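Local structure of Cry23AA1 (Bacillus thuringiensis, 4RHZ) at residues Thr141-Thr146 and Val231-Leu236; Leu54-Val59 and Glu149-Ile154; Thr47-Asn52 and Phe103-Ser108. The protein is one component of a zinc-binding binary crystal toxin with an aerolysin-like fold, and probably forms membrane pores in insect cells together with its partner Cry37Aa1. All blocks are in the same frame, centred on the assembly; numbering follows the deposited sequence.

From the N terminus, Thr-47-Asn-52 opens interaction 3 and Leu-54-Val-59, on the same strand 50-61, opens interaction 2. Phe-103-Ser-108 closes interaction 3 across 50 residues, joining strand 96-105 of the small sheet to the approach of strand 50-61. Thr-141-Thr-146 opens interaction 1. Glu-149-Ile-154 then closes interaction 2, pairing strands 50-61 and 146-179, and Val-231-Leu-236 closes interaction 1, joining the turn after strand 126-142 to the end of strand 211-235. Interaction 2 therefore crosses both others, which follow each other in series. It is also their physical link: Ile-154 N lies 2.9 Å from Asn-52 O, and Thr-232 N 2.8 Å from Glu-149 O, both probable hydrogen bonds within the long sheet.

Interaction 1 (Thr141-Thr146 and Val231-Leu236); sequences TIPPKT and VTEYPL
Glu-233 reaches across to Pro-143, the two side chains meeting at about a right angle. Its CG stands anti to its own carbonyl carbon (chi1 -48°) and the extended chain brings OE1 to 3.6 Å from Pro-143 CD, so a carboxylate oxygen rests against the ring's aliphatic edge. Proline, with no N-H to offer, suits the point where strand 126-142 gives way to a turn. Thr-146 turns CG2 anti to its backbone N, placing the methyl 3.2 Å from Tyr-234 O, a tight fit, while its OG1 bonds Ser-243 OG. Leu-236 N donates to Lys-145 O at 2.9 Å, the donor nitrogen lying well above the carbonyl plane, and Leu-236 CD1 packs 3.8 Å from Thr-146 N. Lys-145 has a left-handed backbone conformation: with Thr-146 it faces Asn-61 in a G1 beta bulge, and its long chain carries NZ away to Thr-62 O. Tyr-234 leaves the backbone on the side away from Thr-141-Thr-146 and, in one of its two conformers, its hydroxyl bonds Asp-35 of the Cry37Aa1 chain. The contact thus joins the turn between strands 126-142 and 146-179 to the end of strand 211-235, with strand 246-254 touching Glu-233 and strand 50-61 touching Ile-142 and Leu-236.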
loop_
_atom_site.group_PDB
_atom_site.type_symbol
_atom_site.label_atom_id
_atom_site.label_comp_id
_atom_site.label_asym_id
_atom_site.label_seq_id
_atom_site.Cartn_x
_atom_site.Cartn_y
_atom_site.Cartn_z
ATOM N N THR A 141 8.925 -2.855 -32.947
ATOM C CA THR A 141 8.754 -2.975 -34.378
ATOM C C THR A 141 7.345 -2.534 -34.731
ATOM O O THR A 141 6.376 -3.148 -34.285
ATOM C CB THR A 141 8.958 -4.425 -34.799
ATOM O OG1 THR A 141 10.305 -4.793 -34.506
ATOM C CG2 THR A 141 8.700 -4.598 -36.309
ATOM N N ILE A 142 7.254 -1.474 -35.512
ATOM C CA ILE A 142 5.963 -0.983 -35.956
ATOM C C ILE A 142 5.604 -1.452 -37.388
ATOM O O ILE A 142 6.199 -0.949 -38.357
ATOM C CB ILE A 142 5.944 0.540 -35.959
ATOM C CG1 ILE A 142 6.451 1.046 -34.594
ATOM C CG2 ILE A 142 4.538 1.020 -36.285
ATOM C CD1 ILE A 142 6.707 2.467 -34.570
ATOM N N PRO A 143 4.600 -2.339 -37.532
ATOM C CA PRO A 143 4.227 -2.708 -38.886
ATOM C C PRO A 143 3.863 -1.514 -39.746
ATOM O O PRO A 143 3.664 -0.423 -39.252
ATOM C CB PRO A 143 3.011 -3.641 -38.706
ATOM C CG PRO A 143 3.259 -4.287 -37.343
ATOM C CD PRO A 143 3.832 -3.087 -36.529
ATOM N N PRO A 144 3.820 -1.740 -41.058
ATOM C CA PRO A 144 3.590 -0.695 -42.046
ATOM C C PRO A 144 2.194 -0.185 -41.859
ATOM O O PRO A 144 1.339 -0.968 -41.530
ATOM C CB PRO A 144 3.669 -1.441 -43.398
ATOM C CG PRO A 144 4.309 -2.800 -43.110
ATOM C CD PRO A 144 4.040 -3.092 -41.649
ATOM N N LYS A 145 1.953 1.092 -42.117
ATOM C CA LYS A 145 0.607 1.658 -42.011
ATOM C C LYS A 145 -0.000 1.396 -40.598
ATOM O O LYS A 145 -1.146 1.025 -40.468
ATOM C CB LYS A 145 -0.331 1.093 -43.133
ATOM C CG LYS A 145 0.208 1.243 -44.579
ATOM C CD LYS A 145 0.359 2.687 -45.002
ATOM C CE LYS A 145 1.025 2.789 -46.390
ATOM N NZ LYS A 145 1.163 4.264 -46.719
ATOM N N THR A 146 0.782 1.567 -39.547
ATOM C CA THR A 146 0.295 1.295 -38.197
ATOM C C THR A 146 0.892 2.341 -37.291
ATOM O O THR A 146 2.017 2.821 -37.509
ATOM C CB THR A 146 0.738 -0.102 -37.750
ATOM O OG1 THR A 146 0.200 -1.048 -38.680
ATOM C CG2 THR A 146 0.242 -0.446 -36.366
ATOM N N VAL A 231 2.080 -1.303 -24.717
ATOM C CA VAL A 231 2.137 -0.935 -26.162
ATOM C C VAL A 231 0.903 -1.371 -26.883
ATOM O O VAL A 231 0.566 -2.583 -26.925
ATOM C CB VAL A 231 3.375 -1.518 -26.856
ATOM C CG1 VAL A 231 3.404 -1.083 -28.381
ATOM C CG2 VAL A 231 4.685 -1.001 -26.160
ATOM N N THR A 232 0.230 -0.382 -27.466
ATOM C CA THR A 232 -0.906 -0.647 -28.365
ATOM C C THR A 232 -0.613 -0.358 -29.856
ATOM O O THR A 232 -0.224 0.767 -30.206
ATOM C CB THR A 232 -2.172 0.184 -27.916
ATOM O OG1 THR A 232 -2.500 -0.187 -26.552
ATOM C CG2 THR A 232 -3.326 -0.169 -28.742
ATOM N N GLU A 233 -0.815 -1.349 -30.733
ATOM C CA GLU A 233 -0.671 -1.081 -32.201
ATOM C C GLU A 233 -2.042 -0.980 -32.776
ATOM O O GLU A 233 -2.845 -1.824 -32.513
ATOM C CB GLU A 233 -0.013 -2.229 -32.960
ATOM C CG GLU A 233 1.212 -2.776 -32.389
ATOM C CD GLU A 233 1.876 -3.918 -33.250
ATOM O OE1 GLU A 233 1.337 -4.352 -34.336
ATOM O OE2 GLU A 233 2.952 -4.374 -32.815
ATOM N N TYR A 234 -2.280 0.042 -33.570
ATOM C CA TYR A 234 -3.519 0.180 -34.244
ATOM C C TYR A 234 -3.293 0.577 -35.704
ATOM O O TYR A 234 -2.370 1.313 -36.052
ATOM C CB TYR A 234 -4.407 1.198 -33.576
ATOM C CG TYR A 234 -5.858 0.903 -33.834
ATOM C CD1 TYR A 234 -6.548 -0.040 -33.048
ATOM C CD2 TYR A 234 -6.554 1.552 -34.861
ATOM C CE1 TYR A 234 -7.898 -0.312 -33.268
ATOM C CE2 TYR A 234 -7.901 1.278 -35.090
ATOM C CZ TYR A 234 -8.557 0.336 -34.295
ATOM O OH TYR A 234 -9.873 0.060 -34.502
ATOM N N PRO A 235 -4.115 0.020 -36.595
ATOM C CA PRO A 235 -4.006 0.347 -38.059
ATOM C C PRO A 235 -4.218 1.809 -38.359
ATOM O O PRO A 235 -5.097 2.444 -37.770
ATOM C CB PRO A 235 -5.158 -0.444 -38.684
ATOM C CG PRO A 235 -5.713 -1.384 -37.544
ATOM C CD PRO A 235 -4.714 -1.318 -36.396
ATOM N N LEU A 236 -3.381 2.374 -39.226
ATOM C CA LEU A 236 -3.713 3.679 -39.802
ATOM C C LEU A 236 -4.801 3.599 -40.903
ATOM O O LEU A 236 -4.932 2.588 -41.586
ATOM C CB LEU A 236 -2.464 4.368 -40.314
ATOM C CG LEU A 236 -1.652 4.994 -39.185
ATOM C CD1 LEU A 236 -0.231 5.277 -39.701
ATOM C CD2 LEU A 236 -2.397 6.283 -38.620
#

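Interaction 2 (Leu54-Val59 and Glu149-Ile154)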
loop_
_atom_site.group_PDB
_atom_site.type_symbol
_atom_site.label_atom_id
_atom_site.label_comp_id
_atom_site.label_asym_id
_atom_site.label_seq_id
_atom_site.Cartn_x
_atom_site.Cartn_y
_atom_site.Cartn_z
ATOM N N LEU A 54 1.399 7.414 -16.796
ATOM C CA LEU A 54 2.093 8.710 -16.699
ATOM C C LEU A 54 2.153 9.560 -17.937
ATOM O O LEU A 54 1.718 10.728 -17.844
ATOM C CB LEU A 54 3.509 8.590 -16.122
ATOM C CG LEU A 54 3.453 7.749 -14.820
ATOM C CD1 LEU A 54 4.860 7.421 -14.453
ATOM C CD2 LEU A 54 2.701 8.494 -13.672
ATOM N N THR A 55 2.712 9.025 -19.059
ATOM C CA THR A 55 2.645 9.699 -20.375
ATOM C C THR A 55 2.651 8.612 -21.372
ATOM O O THR A 55 2.896 7.458 -21.041
ATOM C CB THR A 55 3.941 10.323 -20.848
ATOM O OG1 THR A 55 5.012 9.949 -19.997
ATOM C CG2 THR A 55 3.856 11.741 -21.151
ATOM N N THR A 56 2.451 9.014 -22.622
ATOM C CA THR A 56 2.509 8.092 -23.694
ATOM C C THR A 56 3.331 8.684 -24.842
ATOM O O THR A 56 3.403 9.922 -25.055
ATOM C CB THR A 56 1.093 7.725 -24.195
ATOM O OG1 THR A 56 0.539 8.926 -24.702
ATOM C CG2 THR A 56 0.184 7.297 -23.073
ATOM N N LYS A 57 3.936 7.772 -25.583
ATOM C CA LYS A 57 4.676 8.155 -26.765
ATOM C C LYS A 57 4.021 7.432 -27.939
ATOM O O LYS A 57 3.857 6.191 -27.909
ATOM C CB LYS A 57 6.143 7.762 -26.580
ATOM C CG LYS A 57 6.863 8.756 -25.697
ATOM C CD LYS A 57 8.337 8.646 -25.601
ATOM C CE LYS A 57 8.855 9.795 -24.664
ATOM N NZ LYS A 57 10.329 9.751 -24.493
ATOM N N ARG A 58 3.582 8.235 -28.909
ATOM C CA ARG A 58 2.931 7.729 -30.074
ATOM C C ARG A 58 3.914 7.833 -31.302
ATOM O O ARG A 58 4.585 8.894 -31.522
ATOM C CB ARG A 58 1.652 8.538 -30.343
ATOM C CG ARG A 58 0.865 8.026 -31.542
ATOM C CD ARG A 58 -0.412 8.880 -31.939
ATOM N NE ARG A 58 -0.831 8.601 -33.319
ATOM C CZ ARG A 58 -2.092 8.639 -33.798
ATOM N NH1 ARG A 58 -3.124 8.901 -32.973
ATOM N NH2 ARG A 58 -2.336 8.388 -35.110
ATOM N N VAL A 59 3.946 6.764 -32.102
ATOM C CA VAL A 59 4.790 6.712 -33.322
ATOM C C VAL A 59 3.943 6.167 -34.450
ATOM O O VAL A 59 3.494 5.039 -34.371
ATOM C CB VAL A 59 6.047 5.821 -33.181
ATOM C CG1 VAL A 59 6.992 5.980 -34.413
ATOM C CG2 VAL A 59 6.863 6.165 -31.902
ATOM N N GLU A 149 0.956 3.297 -29.662
ATOM C CA GLU A 149 0.927 4.146 -28.466
ATOM C C GLU A 149 1.662 3.365 -27.391
ATOM O O GLU A 149 1.193 2.254 -27.024
ATOM C CB GLU A 149 -0.510 4.414 -28.008
ATOM C CG GLU A 149 -1.111 5.701 -28.593
ATOM C CD GLU A 149 -2.641 5.787 -28.525
ATOM O OE1 GLU A 149 -3.268 4.991 -27.802
ATOM O OE2 GLU A 149 -3.237 6.637 -29.221
ATOM N N ALA A 150 2.806 3.898 -26.935
ATOM C CA ALA A 150 3.558 3.235 -25.876
ATOM C C ALA A 150 3.280 4.095 -24.629
ATOM O O ALA A 150 3.650 5.306 -24.579
ATOM C CB ALA A 150 5.086 3.135 -26.178
ATOM N N ALA A 151 2.543 3.514 -23.693
ATOM C CA ALA A 151 2.175 4.251 -22.432
ATOM C C ALA A 151 3.098 3.772 -21.291
ATOM O O ALA A 151 3.312 2.588 -21.109
ATOM C CB ALA A 151 0.678 4.017 -22.088
ATOM N N TYR A 152 3.637 4.701 -20.531
ATOM C CA TYR A 152 4.489 4.352 -19.379
ATOM C C TYR A 152 3.616 4.248 -18.126
ATOM O O TYR A 152 2.894 5.196 -17.767
ATOM C CB TYR A 152 5.548 5.474 -19.227
ATOM C CG TYR A 152 6.706 5.143 -18.336
ATOM C CD1 TYR A 152 7.298 3.878 -18.380
ATOM C CD2 TYR A 152 7.284 6.124 -17.528
ATOM C CE1 TYR A 152 8.400 3.597 -17.609
ATOM C CE2 TYR A 152 8.378 5.826 -16.721
ATOM C CZ TYR A 152 8.917 4.604 -16.778
ATOM O OH TYR A 152 10.019 4.334 -16.052
ATOM N N ILE A 153 3.646 3.074 -17.501
ATOM C CA ILE A 153 2.785 2.743 -16.371
ATOM C C ILE A 153 3.682 2.592 -15.122
ATOM O O ILE A 153 4.687 1.847 -15.180
ATOM C CB ILE A 153 2.096 1.335 -16.508
ATOM C CG1 ILE A 153 0.980 1.216 -17.593
ATOM C CG2 ILE A 153 1.419 0.959 -15.233
ATOM C CD1 ILE A 153 0.558 2.475 -18.203
ATOM N N ILE A 154 3.336 3.267 -14.011
ATOM C CA ILE A 154 4.021 3.031 -12.723
ATOM C C ILE A 154 3.038 2.336 -11.758
ATOM O O ILE A 154 1.902 2.808 -11.559
ATOM C CB ILE A 154 4.674 4.331 -12.190
ATOM C CG1 ILE A 154 5.828 4.042 -11.210
ATOM C CG2 ILE A 154 3.661 5.255 -11.579
ATOM C CD1 ILE A 154 5.453 3.217 -10.051
#
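Leu-54 lays its CD1 methyl against the beta-branch methyl CG2 of Ile-154, at 3.8 Å, the two side chains meeting at a slant. The same methyl comes within 4.1 Å of Tyr-152 CD2, so one branched leucine fills the angle between an aliphatic and an aromatic neighbour. Beside this cluster, in the backbone, Tyr-152 takes the N-H of Leu-54 on its carbonyl oxygen (2.8 Å) and gives its own N-H to Thr-55 O, two almost straight bonds. Two residues facing one, with Leu-54 in a helix-like backbone conformation, fit a classic beta bulge. Regular antiparallel pairing follows, with Lys-57 and Ala-150 joined by a mutual pair of hydrogen bonds, each 2.7 Å. On the face bearing Thr-56 and Arg-58, Thr-56 sets OG1 between its backbone N and carbonyl carbon (chi1 64°), which puts CG2 beside the backbone N and 3.5 Å from Ala-151 CB; a small alanine leaves room for that methyl. Further along, Arg-58 NH1 lies 4.4 Å from Glu-149 OE2, well out of the guanidinium plane; no N-H points at that oxygen, so only the opposite charges can attract, and NE of the same arginine makes its salt bridge with Asp-60. Strand 211-235 flanks Glu-149-Ile-154 along its other edge, and strand 67-90 covers the face bearing Lys-57 and Ala-150, where Phe-73 stacks with Tyr-152 and Ser-72 O receives Lys-57 NZ.

Interaction 3 (Thr47-Asn52 and Phe103-Ser108); sequences TEPVNN and FGFVNS
Phe-105 to Ser-108 form a type II beta turn, closed by Ser-108 N on Phe-105 O at 3.1 Å, and the loop residues Thr-47 to Pro-49 lie against it without any backbone hydrogen bond between the two. Asn-107 takes the third position of the turn, where the left-handed backbone conformation is one that asparagine adopts readily. The Phe-105 ring is touched in two ways. Pro-49 covers one face, its CG 4.3 Å from the ring centroid and 26° off the normal, a CH-pi contact that suits proline, whose rigid, puckered ring offers polarised C-H bonds to the pi face. Thr-47 O instead approaches the edge in the plane of the ring, 3.4 Å from CD2, where the carbonyl meets the slightly positive rim of C-H groups. CG of Phe-105 stands anti to its carbonyl carbon (chi1 -67°), which presents the ring to both partners. Glu-48 starts out pointing away, but its extended chain brings OE2 round to accept Asn-107 ND2 at 3.3 Å on its anti lone pair, with carboxylate and amide planes nearly perpendicular. The other oxygen, OE1, bonds Thr-105 OG1 of the Cry37Aa1 chain, so each carboxylate oxygen has its own partner. Ser-108 OG, 4.3 Å from Pro-49 CD, is buried here with no polar partner in the model. The contact ties the end of strand 96-105, in the small sheet, to the loop leading into strand 50-61; strand 44-45 and Leu-225 of strand 211-235 pack on Phe-105, while Val-50 to Asn-52 pair in parallel with a Cry37Aa1 strand and carry the sheet across the interface.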
loop_
_atom_site.group_PDB
_atom_site.type_symbol
_atom_site.label_atom_id
_atom_site.label_comp_id
_atom_site.label_asym_id
_atom_site.label_seq_id
_atom_site.Cartn_x
_atom_site.Cartn_y
_atom_site.Cartn_z
ATOM N N THR A 47 -4.522 -4.132 0.339
ATOM C CA THR A 47 -4.972 -3.147 -0.630
ATOM C C THR A 47 -4.165 -3.453 -1.910
ATOM O O THR A 47 -2.924 -3.634 -1.851
ATOM C CB THR A 47 -4.700 -1.727 -0.107
ATOM O OG1 THR A 47 -5.634 -1.453 0.958
ATOM C CG2 THR A 47 -4.957 -0.671 -1.186
ATOM N N GLU A 48 -4.835 -3.560 -3.049
ATOM C CA GLU A 48 -4.088 -3.954 -4.264
ATOM C C GLU A 48 -3.149 -2.854 -4.773
ATOM O O GLU A 48 -3.435 -1.657 -4.639
ATOM C CB GLU A 48 -5.061 -4.356 -5.385
ATOM C CG GLU A 48 -5.810 -5.707 -5.193
ATOM C CD GLU A 48 -6.594 -6.098 -6.479
ATOM O OE1 GLU A 48 -6.524 -5.341 -7.499
ATOM O OE2 GLU A 48 -7.267 -7.156 -6.466
ATOM N N PRO A 49 -2.021 -3.232 -5.340
ATOM C CA PRO A 49 -1.281 -2.205 -6.107
ATOM C C PRO A 49 -2.089 -1.523 -7.241
ATOM O O PRO A 49 -3.044 -2.114 -7.757
ATOM C CB PRO A 49 -0.104 -3.002 -6.738
ATOM C CG PRO A 49 -0.059 -4.316 -6.045
ATOM C CD PRO A 49 -1.396 -4.562 -5.405
ATOM N N VAL A 50 -1.725 -0.288 -7.576
ATOM C CA VAL A 50 -2.402 0.478 -8.552
ATOM C C VAL A 50 -1.460 0.937 -9.746
ATOM O O VAL A 50 -0.438 1.617 -9.520
ATOM C CB VAL A 50 -3.112 1.738 -7.922
ATOM C CG1 VAL A 50 -3.761 2.596 -9.023
ATOM C CG2 VAL A 50 -4.205 1.295 -6.885
ATOM N N ASN A 51 -1.893 0.631 -10.979
ATOM C CA ASN A 51 -1.212 1.020 -12.201
ATOM C C ASN A 51 -1.691 2.384 -12.531
ATOM O O ASN A 51 -2.875 2.587 -12.679
ATOM C CB ASN A 51 -1.549 0.047 -13.374
ATOM C CG ASN A 51 -0.732 -1.273 -13.300
ATOM O OD1 ASN A 51 0.197 -1.432 -12.442
ATOM N ND2 ASN A 51 -1.032 -2.219 -14.222
ATOM N N ASN A 52 -0.774 3.310 -12.664
ATOM C CA ASN A 52 -1.041 4.650 -13.049
ATOM C C ASN A 52 -0.338 4.917 -14.401
ATOM O O ASN A 52 0.863 4.671 -14.563
ATOM C CB ASN A 52 -0.442 5.639 -11.991
ATOM C CG ASN A 52 -1.195 5.528 -10.639
ATOM O OD1 ASN A 52 -2.285 6.117 -10.459
ATOM N ND2 ASN A 52 -0.739 4.588 -9.812
ATOM N N PHE A 103 6.710 -7.721 2.820
ATOM C CA PHE A 103 5.285 -7.664 2.620
ATOM C C PHE A 103 4.887 -8.156 1.212
ATOM O O PHE A 103 5.575 -7.889 0.218
ATOM C CB PHE A 103 4.753 -6.263 2.850
ATOM C CG PHE A 103 4.917 -5.740 4.261
ATOM C CD1 PHE A 103 5.514 -4.493 4.478
ATOM C CD2 PHE A 103 4.453 -6.446 5.345
ATOM C CE1 PHE A 103 5.661 -3.957 5.782
ATOM C CE2 PHE A 103 4.604 -5.937 6.671
ATOM C CZ PHE A 103 5.202 -4.682 6.885
ATOM N N GLY A 104 3.800 -8.916 1.144
ATOM C CA GLY A 104 3.165 -9.250 -0.133
ATOM C C GLY A 104 1.890 -8.448 -0.316
ATOM O O GLY A 104 1.463 -7.715 0.586
ATOM N N PHE A 105 1.267 -8.581 -1.471
ATOM C CA PHE A 105 -0.034 -7.942 -1.724
ATOM C C PHE A 105 -1.104 -8.980 -2.069
ATOM O O PHE A 105 -0.835 -9.869 -2.857
ATOM C CB PHE A 105 0.106 -6.933 -2.846
ATOM C CG PHE A 105 0.945 -5.762 -2.488
ATOM C CD1 PHE A 105 2.320 -5.828 -2.570
ATOM C CD2 PHE A 105 0.356 -4.591 -2.057
ATOM C CE1 PHE A 105 3.084 -4.749 -2.220
ATOM C CE2 PHE A 105 1.114 -3.513 -1.744
ATOM C CZ PHE A 105 2.478 -3.584 -1.818
ATOM N N VAL A 106 -2.295 -8.880 -1.474
ATOM C CA VAL A 106 -3.311 -9.908 -1.683
ATOM C C VAL A 106 -3.730 -9.927 -3.149
ATOM O O VAL A 106 -3.860 -8.882 -3.817
ATOM C CB VAL A 106 -4.608 -9.813 -0.767
ATOM C CG1 VAL A 106 -4.355 -10.260 0.751
ATOM C CG2 VAL A 106 -5.302 -8.454 -0.899
ATOM N N ASN A 107 -3.932 -11.152 -3.611
ATOM C CA ASN A 107 -4.307 -11.465 -4.992
ATOM C C ASN A 107 -3.125 -11.351 -5.974
ATOM O O ASN A 107 -3.335 -11.558 -7.180
ATOM C CB ASN A 107 -5.569 -10.683 -5.474
ATOM C CG ASN A 107 -6.767 -10.723 -4.450
ATOM O OD1 ASN A 107 -7.073 -11.777 -3.860
ATOM N ND2 ASN A 107 -7.450 -9.564 -4.265
ATOM N N SER A 108 -1.902 -11.062 -5.501
ATOM C CA SER A 108 -0.733 -11.040 -6.425
ATOM C C SER A 108 0.629 -11.504 -5.908
ATOM O O SER A 108 0.725 -12.246 -4.932
ATOM C CB SER A 108 -0.574 -9.710 -7.154
ATOM O OG SER A 108 -0.492 -8.630 -6.253
#